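Local coordinates for protein protease Do-like 2, chloroplastic (Arabidopsis thaliana, PDB 4FLN) that performs the primary cleavage of the photodamaged D1 protein of plant photosystem II, working as a serine protease of the thylakoid membrane, at residues Gly118-Ile123 with Gly247-Tyr252; Ser172-Thr177 with Asp185-Gln190; Ile212-Gln217 with Tyr229-Thr234; Val236-Thr241 with Ile328-Ala333. One frame throughout, in Å; residues are numbered along the deposited sequence.

Contact 1. Residues Gly118-Ile123 with Gly247-Tyr252; sequences GVDCDI and GKYTGY
Y249 reaches from the segment after helix 233-246 to G118 and D120, and its side chain shows how one tyrosine can read a loop by its face and by its tip. From CB, the CG atom leaves anti to the backbone N (chi1 174°), which sends the ring across to the other segment. The whole ring, from CG to CZ, lies over G118 CA, which sits 3.4 Å from the ring centroid in a CH-pi contact almost on the ring normal. The opposite face is covered by the backbone N of G251. Farther out, CE1 comes 4.0 Å from C121 SG. CE2 and CZ run past D120 OD1, and OH gives that oxygen a hydrogen bond, with carboxylate and ring planes 88° apart; the modelled bond is too short for its exact length to be trusted. Next to it, C121 CB lies 3.6 Å from Y252 CE2, while C121 SG stands at the edge of the same ring. Y252 OH goes on to V235 O. D122, turned away from all this, bonds through OD1 to H91 N. The segment held here is thus the loop that carries the aspartate of a chymotrypsin-like catalytic triad, probably D122 with H91 and S200.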
loop_
_atom_site.group_PDB
_atom_site.type_symbol
_atom_site.label_atom_id
_atom_site.label_comp_id
_atom_site.label_asym_id
_atom_site.label_seq_id
_atom_site.Cartn_x
_atom_site.Cartn_y
_atom_site.Cartn_z
ATOM N N GLY B 118 -14.240 13.673 -34.747
ATOM C CA GLY B 118 -15.269 13.456 -33.744
ATOM C C GLY B 118 -14.687 13.064 -32.396
ATOM O O GLY B 118 -14.037 12.029 -32.274
ATOM N N VAL B 119 -14.980 13.833 -31.361
ATOM C CA VAL B 119 -14.430 13.523 -30.045
ATOM C C VAL B 119 -15.169 12.420 -29.281
ATOM O O VAL B 119 -14.534 11.583 -28.644
ATOM C CB VAL B 119 -14.331 14.764 -29.172
ATOM C CG1 VAL B 119 -14.512 14.385 -27.705
ATOM C CG2 VAL B 119 -12.995 15.455 -29.416
ATOM N N ASP B 120 -16.500 12.421 -29.340
ATOM C CA ASP B 120 -17.295 11.457 -28.579
ATOM C C ASP B 120 -17.413 10.065 -29.220
ATOM O O ASP B 120 -17.737 9.092 -28.538
ATOM C CB ASP B 120 -18.673 12.029 -28.183
ATOM C CG ASP B 120 -19.320 12.840 -29.285
ATOM O OD1 ASP B 120 -18.603 13.282 -30.201
ATOM O OD2 ASP B 120 -20.551 13.050 -29.226
ATOM N N CYS B 121 -17.163 9.972 -30.522
ATOM C CA CYS B 121 -17.058 8.671 -31.183
ATOM C C CYS B 121 -15.597 8.242 -31.358
ATOM O O CYS B 121 -15.318 7.155 -31.876
ATOM C CB CYS B 121 -17.760 8.708 -32.538
ATOM S SG CYS B 121 -17.068 9.929 -33.673
ATOM N N ASP B 122 -14.679 9.117 -30.940
ATOM C CA ASP B 122 -13.228 8.903 -31.033
ATOM C C ASP B 122 -12.700 8.477 -32.407
ATOM O O ASP B 122 -12.024 7.458 -32.550
ATOM C CB ASP B 122 -12.709 7.965 -29.940
ATOM C CG ASP B 122 -11.189 8.022 -29.798
ATOM O OD1 ASP B 122 -10.587 9.053 -30.177
ATOM O OD2 ASP B 122 -10.596 7.038 -29.312
ATOM N N ILE B 123 -13.007 9.276 -33.413
ATOM C CA ILE B 123 -12.557 9.001 -34.765
ATOM C C ILE B 123 -11.884 10.243 -35.337
ATOM O O ILE B 123 -12.264 11.372 -35.024
ATOM C CB ILE B 123 -13.743 8.568 -35.673
ATOM C CG1 ILE B 123 -14.308 7.227 -35.214
ATOM C CG2 ILE B 123 -13.320 8.485 -37.137
ATOM C CD1 ILE B 123 -15.531 6.802 -35.983
ATOM N N GLY B 247 -19.409 18.869 -44.149
ATOM C CA GLY B 247 -18.015 19.281 -44.191
ATOM C C GLY B 247 -17.438 19.651 -42.832
ATOM O O GLY B 247 -16.500 20.440 -42.736
ATOM N N LYS B 248 -17.992 19.055 -41.780
ATOM C CA LYS B 248 -17.524 19.247 -40.403
ATOM C C LYS B 248 -18.313 18.316 -39.483
ATOM O O LYS B 248 -19.353 17.784 -39.870
ATOM C CB LYS B 248 -17.675 20.702 -39.954
ATOM C CG LYS B 248 -19.112 21.151 -39.761
ATOM C CD LYS B 248 -19.180 22.619 -39.368
ATOM C CE LYS B 248 -20.616 23.080 -39.139
ATOM N NZ LYS B 248 -20.693 24.539 -38.808
ATOM N N TYR B 249 -17.820 18.113 -38.269
ATOM C CA TYR B 249 -18.413 17.122 -37.374
ATOM C C TYR B 249 -19.593 17.712 -36.600
ATOM O O TYR B 249 -19.429 18.660 -35.843
ATOM C CB TYR B 249 -17.338 16.594 -36.414
ATOM C CG TYR B 249 -17.856 15.669 -35.348
ATOM C CD1 TYR B 249 -18.180 14.351 -35.650
ATOM C CD2 TYR B 249 -18.023 16.107 -34.040
ATOM C CE1 TYR B 249 -18.655 13.494 -34.689
ATOM C CE2 TYR B 249 -18.508 15.254 -33.065
ATOM C CZ TYR B 249 -18.819 13.944 -33.396
ATOM O OH TYR B 249 -19.297 13.075 -32.441
ATOM N N THR B 250 -20.791 17.180 -36.830
ATOM C CA THR B 250 -21.988 17.645 -36.127
ATOM C C THR B 250 -22.422 16.736 -34.981
ATOM O O THR B 250 -23.379 17.030 -34.268
ATOM C CB THR B 250 -23.168 17.839 -37.093
ATOM O OG1 THR B 250 -23.393 16.623 -37.816
ATOM C CG2 THR B 250 -22.866 18.954 -38.076
ATOM N N GLY B 251 -21.729 15.618 -34.819
ATOM C CA GLY B 251 -21.970 14.743 -33.688
ATOM C C GLY B 251 -23.180 13.829 -33.755
ATOM O O GLY B 251 -23.831 13.695 -34.788
ATOM N N TYR B 252 -23.453 13.184 -32.628
ATOM C CA TYR B 252 -24.542 12.231 -32.482
ATOM C C TYR B 252 -25.613 12.778 -31.530
ATOM O O TYR B 252 -25.317 13.140 -30.386
ATOM C CB TYR B 252 -23.996 10.881 -32.001
ATOM C CG TYR B 252 -22.927 10.315 -32.895
ATOM C CD1 TYR B 252 -23.191 9.238 -33.722
ATOM C CD2 TYR B 252 -21.647 10.867 -32.924
ATOM C CE1 TYR B 252 -22.210 8.711 -34.555
ATOM C CE2 TYR B 252 -20.661 10.356 -33.760
ATOM C CZ TYR B 252 -20.955 9.274 -34.570
ATOM O OH TYR B 252 -20.000 8.748 -35.402
#

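Contact 2. Residues Ser172-Thr177 with Asp185-Gln190; sequences SRIEVT and DLLGIQ
S172 and R173 both face Q190, a classic beta bulge in the antiparallel hairpin of strands 165-178 and 185-191, part of the second barrel of a trypsin-like protease. Packing is tight on the face bearing I174, V176, L187 and I189, all buried. There I174 CG2 meets L187 CD1 at 3.7 Å as the two side chains slant over each other, and V176 CG1 lies 3.5 Å from D185 OD2, an oxygen paired with R325. On the other face R173 and Q190 pack closely side by side, R173 CD 3.3 Å from Q190 NE2 and the guanidinium and amide planes 68° apart. An alanine in place of Q190 would probably open a gap along the arginine's CB and CD, although NH2 keeps its bonds to G160 O and T163 O of the second subunit. The loose side is at E175 and T177, partly exposed, where E175 OE1 stands well off the R173 guanidinium plane, a long pairing of charges alone. Between the strands, Q190 N points almost straight at R173 O (2.6 Å, 178°), whereas Q190 O takes S172 N at 2.7 Å and R173 N at 3.3 Å from the same face of its plane.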
loop_
_atom_site.group_PDB
_atom_site.type_symbol
_atom_site.label_atom_id
_atom_site.label_comp_id
_atom_site.label_asym_id
_atom_site.label_seq_id
_atom_site.Cartn_x
_atom_site.Cartn_y
_atom_site.Cartn_z
ATOM N N SER B 172 -17.324 -10.932 -29.138
ATOM C CA SER B 172 -17.959 -11.440 -27.929
ATOM C C SER B 172 -19.284 -10.767 -27.617
ATOM O O SER B 172 -20.221 -11.419 -27.157
ATOM C CB SER B 172 -17.015 -11.398 -26.715
ATOM O OG SER B 172 -16.182 -10.259 -26.728
ATOM N N ARG B 173 -19.340 -9.453 -27.837
ATOM C CA ARG B 173 -20.486 -8.653 -27.414
ATOM C C ARG B 173 -20.796 -7.502 -28.362
ATOM O O ARG B 173 -19.892 -6.771 -28.783
ATOM C CB ARG B 173 -20.224 -8.091 -26.016
ATOM C CG ARG B 173 -21.472 -7.868 -25.191
ATOM C CD ARG B 173 -21.130 -7.542 -23.760
ATOM N NE ARG B 173 -22.317 -7.609 -22.920
ATOM C CZ ARG B 173 -22.451 -6.975 -21.760
ATOM N NH1 ARG B 173 -21.469 -6.210 -21.293
ATOM N NH2 ARG B 173 -23.576 -7.101 -21.069
ATOM N N ILE B 174 -22.075 -7.333 -28.684
ATOM C CA ILE B 174 -22.541 -6.133 -29.374
ATOM C C ILE B 174 -23.473 -5.360 -28.454
ATOM O O ILE B 174 -24.608 -5.762 -28.217
ATOM C CB ILE B 174 -23.279 -6.473 -30.674
ATOM C CG1 ILE B 174 -22.301 -7.000 -31.713
ATOM C CG2 ILE B 174 -23.960 -5.245 -31.231
ATOM C CD1 ILE B 174 -22.930 -7.978 -32.651
ATOM N N GLU B 175 -22.990 -4.231 -27.954
ATOM C CA GLU B 175 -23.680 -3.501 -26.901
ATOM C C GLU B 175 -23.534 -2.001 -27.133
ATOM O O GLU B 175 -22.652 -1.561 -27.861
ATOM C CB GLU B 175 -23.072 -3.894 -25.552
ATOM C CG GLU B 175 -23.665 -3.212 -24.336
ATOM C CD GLU B 175 -25.055 -3.703 -24.004
ATOM O OE1 GLU B 175 -25.209 -4.385 -22.968
ATOM O OE2 GLU B 175 -25.994 -3.401 -24.773
ATOM N N VAL B 176 -24.413 -1.211 -26.538
ATOM C CA VAL B 176 -24.197 0.225 -26.481
ATOM C C VAL B 176 -23.273 0.550 -25.304
ATOM O O VAL B 176 -23.492 0.071 -24.192
ATOM C CB VAL B 176 -25.529 0.977 -26.336
ATOM C CG1 VAL B 176 -25.337 2.268 -25.565
ATOM C CG2 VAL B 176 -26.127 1.253 -27.691
ATOM N N THR B 177 -22.235 1.346 -25.549
ATOM C CA THR B 177 -21.296 1.753 -24.500
ATOM C C THR B 177 -20.938 3.231 -24.645
ATOM O O THR B 177 -21.533 3.934 -25.456
ATOM C CB THR B 177 -19.999 0.920 -24.540
ATOM O OG1 THR B 177 -19.546 0.809 -25.896
ATOM C CG2 THR B 177 -20.236 -0.479 -23.972
ATOM N N ASP B 185 -23.203 7.683 -25.649
ATOM C CA ASP B 185 -23.333 6.229 -25.715
ATOM C C ASP B 185 -23.661 5.783 -27.130
ATOM O O ASP B 185 -24.721 6.098 -27.663
ATOM C CB ASP B 185 -24.398 5.714 -24.745
ATOM C CG ASP B 185 -23.811 5.277 -23.409
ATOM O OD1 ASP B 185 -23.000 6.036 -22.838
ATOM O OD2 ASP B 185 -24.154 4.169 -22.930
ATOM N N LEU B 186 -22.739 5.040 -27.728
ATOM C CA LEU B 186 -22.888 4.579 -29.092
ATOM C C LEU B 186 -22.701 3.065 -29.181
ATOM O O LEU B 186 -22.151 2.440 -28.283
ATOM C CB LEU B 186 -21.876 5.276 -29.990
ATOM C CG LEU B 186 -21.823 6.799 -29.896
ATOM C CD1 LEU B 186 -20.673 7.334 -30.724
ATOM C CD2 LEU B 186 -23.137 7.414 -30.347
ATOM N N LEU B 187 -23.165 2.473 -30.273
ATOM C CA LEU B 187 -23.032 1.041 -30.438
ATOM C C LEU B 187 -21.537 0.729 -30.394
ATOM O O LEU B 187 -20.714 1.588 -30.721
ATOM C CB LEU B 187 -23.655 0.615 -31.765
ATOM C CG LEU B 187 -23.711 -0.858 -32.183
ATOM C CD1 LEU B 187 -24.688 -1.643 -31.319
ATOM C CD2 LEU B 187 -24.114 -0.959 -33.641
ATOM N N GLY B 188 -21.187 -0.474 -29.947
ATOM C CA GLY B 188 -19.804 -0.907 -29.905
ATOM C C GLY B 188 -19.697 -2.416 -29.987
ATOM O O GLY B 188 -20.629 -3.121 -29.615
ATOM N N ILE B 189 -18.558 -2.906 -30.470
ATOM C CA ILE B 189 -18.309 -4.337 -30.573
ATOM C C ILE B 189 -17.242 -4.726 -29.570
ATOM O O ILE B 189 -16.185 -4.110 -29.528
ATOM C CB ILE B 189 -17.802 -4.729 -31.980
ATOM C CG1 ILE B 189 -18.783 -4.272 -33.059
ATOM C CG2 ILE B 189 -17.564 -6.232 -32.078
ATOM C CD1 ILE B 189 -18.202 -4.335 -34.457
ATOM N N GLN B 190 -17.528 -5.739 -28.757
ATOM C CA GLN B 190 -16.542 -6.311 -27.844
ATOM C C GLN B 190 -15.884 -7.516 -28.496
ATOM O O GLN B 190 -16.556 -8.342 -29.109
ATOM C CB GLN B 190 -17.224 -6.786 -26.577
ATOM C CG GLN B 190 -17.087 -5.904 -25.369
ATOM C CD GLN B 190 -17.669 -6.570 -24.129
ATOM O OE1 GLN B 190 -17.455 -7.765 -23.897
ATOM N NE2 GLN B 190 -18.408 -5.804 -23.330
#

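Contact 3. Residues Ile212-Gln217 with Tyr229-Thr234; sequences IGVAFQ and YVIPTT
V214 O receives I231 N at 2.7 Å, with the donor in the carbonyl plane, and the alpha carbon of V230 adds a CA-H...O contact at 3.2 Å to the same oxygen. This is the firm centre of an antiparallel hairpin, V214 and I231 forming its hydrogen-bonded pair. Toward one end the backbones draw in around G213, whose phi of 158° suits glycine alone; without a side chain there, V230 CG1 can lie 3.7 Å from G213 CA. A chi1 of 177° swings that methyl across to the neighbouring strand. It also meets I212 CD1 at 4.1 Å, the isoleucine and valine side chains crossing at about a right angle. P232 then takes the N-cap position of helix 233-246, and T233 N makes a weak bond back to I212 O while T233 OG1 turns to G143 O. At the other end F216 N reaches Y229 O at 3.0 Å, from above the carbonyl plane. F216 turns ring atom CD2 edge-on to Y229 CB, and F216 CB packs 4.1 Å from I231 CD1. The CE1 side, across the ring from CD2, comes to D122, and the F216 side chain also nears H91, about 3 and 4 Å off respectively between nearest side-chain atoms. The hairpin thus belongs to the second six-stranded barrel of the chymotrypsin fold, and its F216 end borders what is, by similarity, the charge relay site.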
loop_
_atom_site.group_PDB
_atom_site.type_symbol
_atom_site.label_atom_id
_atom_site.label_comp_id
_atom_site.label_asym_id
_atom_site.label_seq_id
_atom_site.Cartn_x
_atom_site.Cartn_y
_atom_site.Cartn_z
ATOM N N ILE B 212 -14.249 -4.270 -40.083
ATOM C CA ILE B 212 -15.524 -4.199 -39.375
ATOM C C ILE B 212 -15.604 -3.115 -38.309
ATOM O O ILE B 212 -16.578 -3.053 -37.563
ATOM C CB ILE B 212 -15.963 -5.560 -38.819
ATOM C CG1 ILE B 212 -14.856 -6.178 -37.966
ATOM C CG2 ILE B 212 -16.383 -6.468 -39.970
ATOM C CD1 ILE B 212 -14.748 -5.569 -36.590
ATOM N N GLY B 213 -14.568 -2.287 -38.223
ATOM C CA GLY B 213 -14.547 -1.192 -37.269
ATOM C C GLY B 213 -13.138 -0.732 -36.957
ATOM O O GLY B 213 -12.192 -1.123 -37.631
ATOM N N VAL B 214 -12.994 0.104 -35.935
ATOM C CA VAL B 214 -11.689 0.637 -35.555
ATOM C C VAL B 214 -11.370 0.204 -34.134
ATOM O O VAL B 214 -12.242 0.248 -33.268
ATOM C CB VAL B 214 -11.680 2.178 -35.643
ATOM C CG1 VAL B 214 -10.403 2.764 -35.045
ATOM C CG2 VAL B 214 -11.852 2.618 -37.080
ATOM N N ALA B 215 -10.135 -0.225 -33.889
ATOM C CA ALA B 215 -9.752 -0.660 -32.544
ATOM C C ALA B 215 -9.677 0.543 -31.627
ATOM O O ALA B 215 -9.353 1.637 -32.073
ATOM C CB ALA B 215 -8.424 -1.411 -32.552
ATOM N N PHE B 216 -10.002 0.335 -30.355
ATOM C CA PHE B 216 -9.994 1.404 -29.366
ATOM C C PHE B 216 -9.384 0.949 -28.040
ATOM O O PHE B 216 -9.892 0.027 -27.404
ATOM C CB PHE B 216 -11.420 1.920 -29.157
ATOM C CG PHE B 216 -11.559 2.887 -28.019
ATOM C CD1 PHE B 216 -11.259 4.225 -28.189
ATOM C CD2 PHE B 216 -12.007 2.456 -26.777
ATOM C CE1 PHE B 216 -11.393 5.117 -27.136
ATOM C CE2 PHE B 216 -12.144 3.341 -25.721
ATOM C CZ PHE B 216 -11.839 4.673 -25.901
ATOM N N GLN B 217 -8.289 1.592 -27.639
ATOM C CA GLN B 217 -7.656 1.329 -26.352
ATOM C C GLN B 217 -7.082 2.610 -25.743
ATOM O O GLN B 217 -6.326 3.334 -26.398
ATOM C CB GLN B 217 -6.552 0.285 -26.514
ATOM C CG GLN B 217 -5.778 -0.027 -25.239
ATOM C CD GLN B 217 -6.641 -0.671 -24.166
ATOM O OE1 GLN B 217 -7.063 -0.013 -23.214
ATOM N NE2 GLN B 217 -6.907 -1.967 -24.318
ATOM N N TYR B 229 -11.910 -3.485 -27.444
ATOM C CA TYR B 229 -13.062 -2.732 -27.932
ATOM C C TYR B 229 -12.910 -2.264 -29.371
ATOM O O TYR B 229 -11.813 -1.963 -29.837
ATOM C CB TYR B 229 -13.333 -1.543 -27.026
ATOM C CG TYR B 229 -13.718 -1.969 -25.643
ATOM C CD1 TYR B 229 -15.041 -2.269 -25.335
ATOM C CD2 TYR B 229 -12.762 -2.098 -24.649
ATOM C CE1 TYR B 229 -15.403 -2.673 -24.068
ATOM C CE2 TYR B 229 -13.113 -2.499 -23.380
ATOM C CZ TYR B 229 -14.435 -2.787 -23.096
ATOM O OH TYR B 229 -14.785 -3.187 -21.830
ATOM N N VAL B 230 -14.027 -2.207 -30.079
ATOM C CA VAL B 230 -14.004 -1.785 -31.470
ATOM C C VAL B 230 -15.151 -0.850 -31.800
ATOM O O VAL B 230 -16.314 -1.189 -31.607
ATOM C CB VAL B 230 -14.064 -2.988 -32.433
ATOM C CG1 VAL B 230 -14.115 -2.501 -33.875
ATOM C CG2 VAL B 230 -12.876 -3.911 -32.209
ATOM N N ILE B 231 -14.818 0.325 -32.312
ATOM C CA ILE B 231 -15.820 1.199 -32.890
ATOM C C ILE B 231 -16.318 0.584 -34.200
ATOM O O ILE B 231 -15.543 0.439 -35.148
ATOM C CB ILE B 231 -15.214 2.566 -33.166
ATOM C CG1 ILE B 231 -14.641 3.137 -31.867
ATOM C CG2 ILE B 231 -16.260 3.494 -33.773
ATOM C CD1 ILE B 231 -13.432 4.017 -32.036
ATOM N N PRO B 232 -17.609 0.202 -34.254
ATOM C CA PRO B 232 -18.125 -0.490 -35.447
ATOM C C PRO B 232 -18.261 0.392 -36.690
ATOM O O PRO B 232 -18.281 1.631 -36.609
ATOM C CB PRO B 232 -19.508 -0.992 -35.004
ATOM C CG PRO B 232 -19.874 -0.145 -33.836
ATOM C CD PRO B 232 -18.586 0.205 -33.151
ATOM N N THR B 233 -18.354 -0.278 -37.836
ATOM C CA THR B 233 -18.554 0.364 -39.127
ATOM C C THR B 233 -19.697 1.374 -39.130
ATOM O O THR B 233 -19.571 2.458 -39.700
ATOM C CB THR B 233 -18.850 -0.689 -40.203
ATOM O OG1 THR B 233 -17.690 -1.489 -40.396
ATOM C CG2 THR B 233 -19.227 -0.032 -41.527
ATOM N N THR B 234 -20.816 1.015 -38.509
ATOM C CA THR B 234 -21.990 1.883 -38.525
ATOM C C THR B 234 -21.733 3.245 -37.875
ATOM O O THR B 234 -22.199 4.270 -38.370
ATOM C CB THR B 234 -23.221 1.197 -37.903
ATOM O OG1 THR B 234 -23.028 1.041 -36.496
ATOM C CG2 THR B 234 -23.410 -0.177 -38.514
#

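Contact 4. Residues Val236-Thr241 with Ile328-Ala333; sequences VSHFLT and ISQKFA
A chi1 of -174° swings the imidazole of H238 off its helix toward the other segment, whereas F332 holds CG beside its backbone N (chi1 -68°), and the two rings meet from opposite directions. They form an offset stack with centroids 3.9 Å apart and planes only 16° from parallel, F332 CE1 lying over the centre of the imidazole. The edge of the histidine does different work: NE2 donates to K331 O at 2.6 Å, with the N-H aimed nearly straight and the oxygen in the ring plane, although the donor is tilted from the plane of the carbonyl. T241, one helical turn on, brings OG1 near F332 CZ. Outside the two segments, Y252 stacks on the other side of the imidazole and R245 makes a cation-pi contact with F332. A leucine in place of H238 is likely to leave K331 O without its donor and to deprive F332 of its flat partner, freeing that ring to turn. The stack thus fastens helix 233-246 of the protease part to the segment after helix 325-329 of the first PDZ domain. Its chemistry implies that NE2 of H238 carries a proton, the one given to K331 O, and the nearby R245 may disfavour a positive charge on the imidazole.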
loop_
_atom_site.group_PDB
_atom_site.type_symbol
_atom_site.label_atom_id
_atom_site.label_comp_id
_atom_site.label_asym_id
_atom_site.label_seq_id
_atom_site.Cartn_x
_atom_site.Cartn_y
_atom_site.Cartn_z
ATOM N N VAL B 236 -18.849 4.504 -37.689
ATOM C CA VAL B 236 -17.902 5.086 -38.628
ATOM C C VAL B 236 -18.589 5.706 -39.834
ATOM O O VAL B 236 -18.232 6.816 -40.240
ATOM C CB VAL B 236 -16.882 4.058 -39.129
ATOM C CG1 VAL B 236 -16.000 4.688 -40.193
ATOM C CG2 VAL B 236 -16.053 3.551 -37.972
ATOM N N SER B 237 -19.562 4.989 -40.404
ATOM C CA SER B 237 -20.322 5.495 -41.554
ATOM C C SER B 237 -20.936 6.818 -41.174
ATOM O O SER B 237 -20.797 7.806 -41.890
ATOM C CB SER B 237 -21.458 4.553 -41.954
ATOM O OG SER B 237 -21.007 3.228 -42.146
ATOM N N HIS B 238 -21.611 6.821 -40.028
ATOM C CA HIS B 238 -22.272 8.009 -39.522
ATOM C C HIS B 238 -21.314 9.181 -39.509
ATOM O O HIS B 238 -21.666 10.290 -39.886
ATOM C CB HIS B 238 -22.798 7.764 -38.114
ATOM C CG HIS B 238 -23.608 8.897 -37.573
ATOM N ND1 HIS B 238 -23.056 10.122 -37.260
ATOM C CD2 HIS B 238 -24.930 8.998 -37.300
ATOM C CE1 HIS B 238 -24.002 10.925 -36.808
ATOM N NE2 HIS B 238 -25.149 10.269 -36.830
ATOM N N PHE B 239 -20.091 8.923 -39.081
ATOM C CA PHE B 239 -19.087 9.964 -39.038
ATOM C C PHE B 239 -18.723 10.449 -40.439
ATOM O O PHE B 239 -18.646 11.648 -40.703
ATOM C CB PHE B 239 -17.843 9.470 -38.303
ATOM C CG PHE B 239 -16.798 10.520 -38.136
ATOM C CD1 PHE B 239 -17.019 11.598 -37.296
ATOM C CD2 PHE B 239 -15.608 10.445 -38.833
ATOM C CE1 PHE B 239 -16.068 12.573 -37.152
ATOM C CE2 PHE B 239 -14.653 11.418 -38.694
ATOM C CZ PHE B 239 -14.878 12.487 -37.853
ATOM N N LEU B 240 -18.498 9.515 -41.346
ATOM C CA LEU B 240 -18.095 9.895 -42.690
ATOM C C LEU B 240 -19.185 10.674 -43.423
ATOM O O LEU B 240 -18.896 11.698 -44.034
ATOM C CB LEU B 240 -17.642 8.678 -43.496
ATOM C CG LEU B 240 -16.383 7.992 -42.966
ATOM C CD1 LEU B 240 -16.051 6.756 -43.799
ATOM C CD2 LEU B 240 -15.207 8.965 -42.922
ATOM N N THR B 241 -20.430 10.203 -43.373
ATOM C CA THR B 241 -21.492 10.916 -44.081
ATOM C C THR B 241 -21.770 12.253 -43.398
ATOM O O THR B 241 -22.084 13.244 -44.060
ATOM C CB THR B 241 -22.803 10.081 -44.292
ATOM O OG1 THR B 241 -23.909 10.723 -43.646
ATOM C CG2 THR B 241 -22.663 8.673 -43.776
ATOM N N ILE B 328 -31.728 6.486 -31.405
ATOM C CA ILE B 328 -31.471 7.900 -31.226
ATOM C C ILE B 328 -30.119 8.291 -31.817
ATOM O O ILE B 328 -29.989 9.336 -32.454
ATOM C CB ILE B 328 -31.506 8.261 -29.742
ATOM C CG1 ILE B 328 -32.890 7.967 -29.168
ATOM C CG2 ILE B 328 -31.108 9.704 -29.536
ATOM C CD1 ILE B 328 -32.944 8.096 -27.663
ATOM N N SER B 329 -29.118 7.441 -31.613
ATOM C CA SER B 329 -27.759 7.748 -32.037
ATOM C C SER B 329 -27.559 7.634 -33.555
ATOM O O SER B 329 -26.620 8.200 -34.111
ATOM C CB SER B 329 -26.767 6.841 -31.310
ATOM O OG SER B 329 -26.949 5.487 -31.693
ATOM N N GLN B 330 -28.437 6.907 -34.232
ATOM C CA GLN B 330 -28.265 6.698 -35.667
ATOM C C GLN B 330 -28.793 7.870 -36.486
ATOM O O GLN B 330 -28.706 7.874 -37.716
ATOM C CB GLN B 330 -28.888 5.372 -36.120
ATOM C CG GLN B 330 -27.898 4.211 -36.122
ATOM C CD GLN B 330 -26.557 4.598 -36.729
ATOM O OE1 GLN B 330 -25.650 5.062 -36.030
ATOM N NE2 GLN B 330 -26.430 4.421 -38.036
ATOM N N LYS B 331 -29.330 8.866 -35.795
ATOM C CA LYS B 331 -29.841 10.061 -36.447
ATOM C C LYS B 331 -28.711 11.063 -36.627
ATOM O O LYS B 331 -27.592 10.832 -36.181
ATOM C CB LYS B 331 -30.963 10.686 -35.606
ATOM C CG LYS B 331 -32.230 9.834 -35.455
ATOM C CD LYS B 331 -33.013 9.741 -36.765
ATOM C CE LYS B 331 -34.384 9.124 -36.549
ATOM N NZ LYS B 331 -35.114 8.897 -37.822
ATOM N N PHE B 332 -29.008 12.188 -37.262
ATOM C CA PHE B 332 -28.041 13.279 -37.358
ATOM C C PHE B 332 -28.534 14.531 -36.646
ATOM O O PHE B 332 -29.729 14.698 -36.412
ATOM C CB PHE B 332 -27.695 13.566 -38.816
ATOM C CG PHE B 332 -26.933 12.455 -39.469
ATOM C CD1 PHE B 332 -25.545 12.432 -39.428
ATOM C CD2 PHE B 332 -27.598 11.412 -40.087
ATOM C CE1 PHE B 332 -24.843 11.394 -40.007
ATOM C CE2 PHE B 332 -26.902 10.375 -40.666
ATOM C CZ PHE B 332 -25.526 10.363 -40.627
ATOM N N ALA B 333 -27.612 15.401 -36.267
ATOM C CA ALA B 333 -28.018 16.627 -35.602
ATOM C C ALA B 333 -29.049 17.329 -36.473
ATOM O O ALA B 333 -28.841 17.520 -37.669
ATOM C CB ALA B 333 -26.821 17.522 -35.347
#

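Contact 1 opens first, at 118-123 between two strands of the first barrel, and closes only at 247-252, enclosing 123 residues. Contacts 2 and 3 nest in series inside that loop. Each is a hairpin of the second barrel, and they are joined because strands 185-191 and 228-232 are sheet neighbours. Contact 3 ends where helix 233-246 begins, and contact 4 starts on that same helix. Since contact 4 closes at 328-333, after contact 1 has ended, the two cross along the chain; they touch through Y249 with F239. L186 of contact 2 packs on C121 of contact 1 and S329 of contact 4, joining the second barrel to the first-barrel loop and the PDZ side; the helix joins through contact 4.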